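Local coordinates for protein tyrosinase (Burkholderia thailandensis, PDB 5ZRD) that probably oxidises phenols to catechols and on to quinones at a pair of copper ions, as a tyrosinase able to work at acidic pH, at residues 200-205 against 209-214. Numbering follows the deposited sequence.
Sequences AKFPLP and TELLNS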
ATOM      1  N   ALA A 200     -24.297 -33.809   9.944  1.00 50.95           N
ATOM      2  CA  ALA A 200     -24.671 -35.002  10.727  1.00 53.44           C
ATOM      3  C   ALA A 200     -26.189 -35.000  10.979  1.00 50.22           C
ATOM      4  O   ALA A 200     -26.786 -36.059  11.008  1.00 46.89           O
ATOM      5  CB  ALA A 200     -23.899 -35.054  12.030  1.00 54.27           C
ATOM      6  N   LYS A 201     -26.817 -33.821  11.084  1.00 45.66           N
ATOM      7  CA  LYS A 201     -28.270 -33.752  11.290  1.00 46.82           C
ATOM      8  C   LYS A 201     -29.065 -34.120  10.029  1.00 43.93           C
ATOM      9  O   LYS A 201     -30.280 -34.091  10.088  1.00 43.81           O
ATOM     10  CB  LYS A 201     -28.700 -32.351  11.714  1.00 49.23           C
ATOM     11  CG  LYS A 201     -28.141 -31.904  13.052  1.00 56.54           C
ATOM     12  CD  LYS A 201     -28.482 -30.483  13.440  1.00 60.76           C
ATOM     13  CE  LYS A 201     -27.466 -29.925  14.417  1.00 64.89           C
ATOM     14  NZ  LYS A 201     -27.784 -28.536  14.818  1.00 69.04           N
ATOM     15  N   PHE A 202     -28.434 -34.470   8.905  1.00 46.03           N
ATOM     16  CA  PHE A 202     -29.194 -34.601   7.651  1.00 44.23           C
ATOM     17  C   PHE A 202     -28.625 -35.726   6.792  1.00 48.85           C
ATOM     18  O   PHE A 202     -28.290 -35.500   5.622  1.00 51.81           O
ATOM     19  CB  PHE A 202     -29.197 -33.285   6.869  1.00 39.52           C
ATOM     20  CG  PHE A 202     -29.977 -32.190   7.537  1.00 36.54           C
ATOM     21  CD1 PHE A 202     -31.359 -32.190   7.488  1.00 35.58           C
ATOM     22  CD2 PHE A 202     -29.338 -31.186   8.236  1.00 36.89           C
ATOM     23  CE1 PHE A 202     -32.088 -31.192   8.109  1.00 34.68           C
ATOM     24  CE2 PHE A 202     -30.067 -30.189   8.862  1.00 37.27           C
ATOM     25  CZ  PHE A 202     -31.444 -30.197   8.802  1.00 36.71           C
ATOM     26  N   PRO A 203     -28.588 -36.948   7.351  1.00 54.91           N
ATOM     27  CA  PRO A 203     -27.836 -38.081   6.778  1.00 50.86           C
ATOM     28  C   PRO A 203     -28.497 -38.819   5.609  1.00 50.49           C
ATOM     29  O   PRO A 203     -27.834 -39.586   4.961  1.00 50.83           O
ATOM     30  CB  PRO A 203     -27.726 -39.109   7.914  1.00 52.58           C
ATOM     31  CG  PRO A 203     -28.637 -38.597   9.032  1.00 52.04           C
ATOM     32  CD  PRO A 203     -29.413 -37.426   8.468  1.00 50.46           C
ATOM     33  N   LEU A 204     -29.788 -38.613   5.377  1.00 56.08           N
ATOM     34  CA  LEU A 204     -30.555 -39.426   4.429  1.00 54.07           C
ATOM     35  C   LEU A 204     -30.823 -38.629   3.147  1.00 52.23           C
ATOM     36  O   LEU A 204     -31.716 -37.770   3.133  1.00 50.74           O
ATOM     37  CB  LEU A 204     -31.865 -39.817   5.119  1.00 60.14           C
ATOM     38  CG  LEU A 204     -31.704 -40.864   6.220  1.00 64.95           C
ATOM     39  CD1 LEU A 204     -32.916 -40.898   7.148  1.00 65.33           C
ATOM     40  CD2 LEU A 204     -31.426 -42.229   5.593  1.00 65.67           C
ATOM     41  N   PRO A 205     -30.085 -38.925   2.067  1.00 49.73           N
ATOM     42  CA  PRO A 205     -30.316 -38.333   0.747  1.00 51.56           C
ATOM     43  C   PRO A 205     -31.798 -38.149   0.375  1.00 54.21           C
ATOM     44  O   PRO A 205     -32.153 -37.056  -0.066  1.00 57.24           O
ATOM     45  CB  PRO A 205     -29.661 -39.320  -0.226  1.00 50.65           C
ATOM     46  CG  PRO A 205     -28.465 -39.827   0.539  1.00 51.50           C
ATOM     47  CD  PRO A 205     -28.888 -39.786   1.992  1.00 51.51           C
ATOM     48  N   THR A 209     -33.748 -34.458  -0.216  1.00 37.99           N
ATOM     49  CA  THR A 209     -34.486 -34.066  -1.434  1.00 40.93           C
ATOM     50  C   THR A 209     -35.940 -33.681  -1.126  1.00 42.35           C
ATOM     51  O   THR A 209     -36.495 -32.759  -1.751  1.00 42.77           O
ATOM     52  CB  THR A 209     -34.482 -35.207  -2.458  1.00 41.27           C
ATOM     53  OG1 THR A 209     -33.137 -35.414  -2.844  1.00 38.17           O
ATOM     54  CG2 THR A 209     -35.312 -34.948  -3.696  1.00 39.69           C
ATOM     55  N   GLU A 210     -36.577 -34.395  -0.208  1.00 42.50           N
ATOM     56  CA  GLU A 210     -37.957 -34.009   0.211  1.00 47.16           C
ATOM     57  C   GLU A 210     -37.927 -32.630   0.880  1.00 41.60           C
ATOM     58  O   GLU A 210     -38.762 -31.767   0.558  1.00 42.62           O
ATOM     59  CB  GLU A 210     -38.601 -35.064   1.125  1.00 47.37           C
ATOM     60  CG  GLU A 210     -38.945 -36.354   0.381  1.00 54.98           C
ATOM     61  CD  GLU A 210     -39.361 -37.540   1.243  1.00 61.54           C
ATOM     62  OE1 GLU A 210     -39.794 -37.325   2.388  1.00 57.00           O
ATOM     63  OE2 GLU A 210     -39.236 -38.683   0.760  1.00 67.87           O
ATOM     64  N   LEU A 211     -36.982 -32.433   1.800  1.00 37.18           N
ATOM     65  CA  LEU A 211     -36.867 -31.156   2.478  1.00 37.48           C
ATOM     66  C   LEU A 211     -36.618 -30.030   1.460  1.00 33.82           C
ATOM     67  O   LEU A 211     -37.205 -28.920   1.574  1.00 34.14           O
ATOM     68  CB  LEU A 211     -35.727 -31.229   3.495  1.00 38.81           C
ATOM     69  CG  LEU A 211     -36.037 -32.005   4.780  1.00 41.78           C
ATOM     70  CD1 LEU A 211     -34.783 -32.141   5.633  1.00 42.20           C
ATOM     71  CD2 LEU A 211     -37.139 -31.332   5.588  1.00 37.25           C
ATOM     72  N   LEU A 212     -35.760 -30.293   0.475  1.00 30.65           N
ATOM     73  CA  LEU A 212     -35.420 -29.255  -0.482  1.00 32.06           C
ATOM     74  C   LEU A 212     -36.681 -28.952  -1.301  1.00 32.34           C
ATOM     75  O   LEU A 212     -37.021 -27.802  -1.525  1.00 33.83           O
ATOM     76  CB  LEU A 212     -34.241 -29.719  -1.342  1.00 33.32           C
ATOM     77  CG  LEU A 212     -33.961 -28.911  -2.615  1.00 32.37           C
ATOM     78  CD1 LEU A 212     -33.708 -27.450  -2.295  1.00 38.48           C
ATOM     79  CD2 LEU A 212     -32.783 -29.469  -3.354  1.00 30.48           C
ATOM     80  N   ASN A 213     -37.407 -29.975  -1.702  1.00 33.38           N
ATOM     81  CA  ASN A 213     -38.520 -29.743  -2.626  1.00 36.50           C
ATOM     82  C   ASN A 213     -39.588 -28.940  -1.896  1.00 36.85           C
ATOM     83  O   ASN A 213     -40.220 -28.003  -2.426  1.00 41.44           O
ATOM     84  CB  ASN A 213     -39.046 -31.047  -3.240  1.00 36.83           C
ATOM     85  CG  ASN A 213     -38.169 -31.496  -4.384  1.00 37.55           C
ATOM     86  OD1 ASN A 213     -37.506 -30.656  -5.008  1.00 35.21           O
ATOM     87  ND2 ASN A 213     -38.132 -32.796  -4.642  1.00 32.65           N
ATOM     88  N   SER A 214     -39.696 -29.251  -0.630  1.00 36.33           N
ATOM     89  CA  SER A 214     -40.706 -28.626   0.194  1.00 33.93           C
ATOM     90  C   SER A 214     -40.346 -27.149   0.471  1.00 32.38           C
ATOM     91  O   SER A 214     -41.215 -26.260   0.440  1.00 34.54           O
ATOM     92  CB  SER A 214     -40.862 -29.467   1.437  1.00 33.87           C
ATOM     93  OG  SER A 214     -41.340 -28.671   2.473  1.00 38.59           O
TER
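Pro205 O takes two bonds from Thr209. The main one is the backbone bond from Thr209 N, 3.1 Å from Pro205 O and nearly straight, with an angle of 168° at the hydrogen. It is the i to i+4 bond of the first turn of helix 205-221. The second is weak: Thr209 OG1 lies 3.4 Å from Pro205 O. The hydroxyl can bend back to this carbonyl because OG1 stands beside its own backbone N (chi1 -64°), while CG2 is anti to that N. Leu204 is the N-cap residue, and Pro205 follows as the first residue of the helix, where the missing N-H of a proline costs no helical hydrogen bond. Two residues on from Thr209, Leu211 reaches back to the loop. Leu211 CD1 meets the Phe202 ring obliquely, 3.8 Å from Phe202 CE1. The two side chains cross at about a right angle. The Phe202 ring also meets His198 of helix 189-200 and touches Pro181 and Leu182, and Asn208 ND2 is hydrogen-bonded to Phe202 O. The contact lies where a short loop joins helix 189-200 to helix 205-221, at the surface and away from the copper site. Backbone bonding starts the second helix, and the Leu211 touch and the Asn208 bond both join it to the loop.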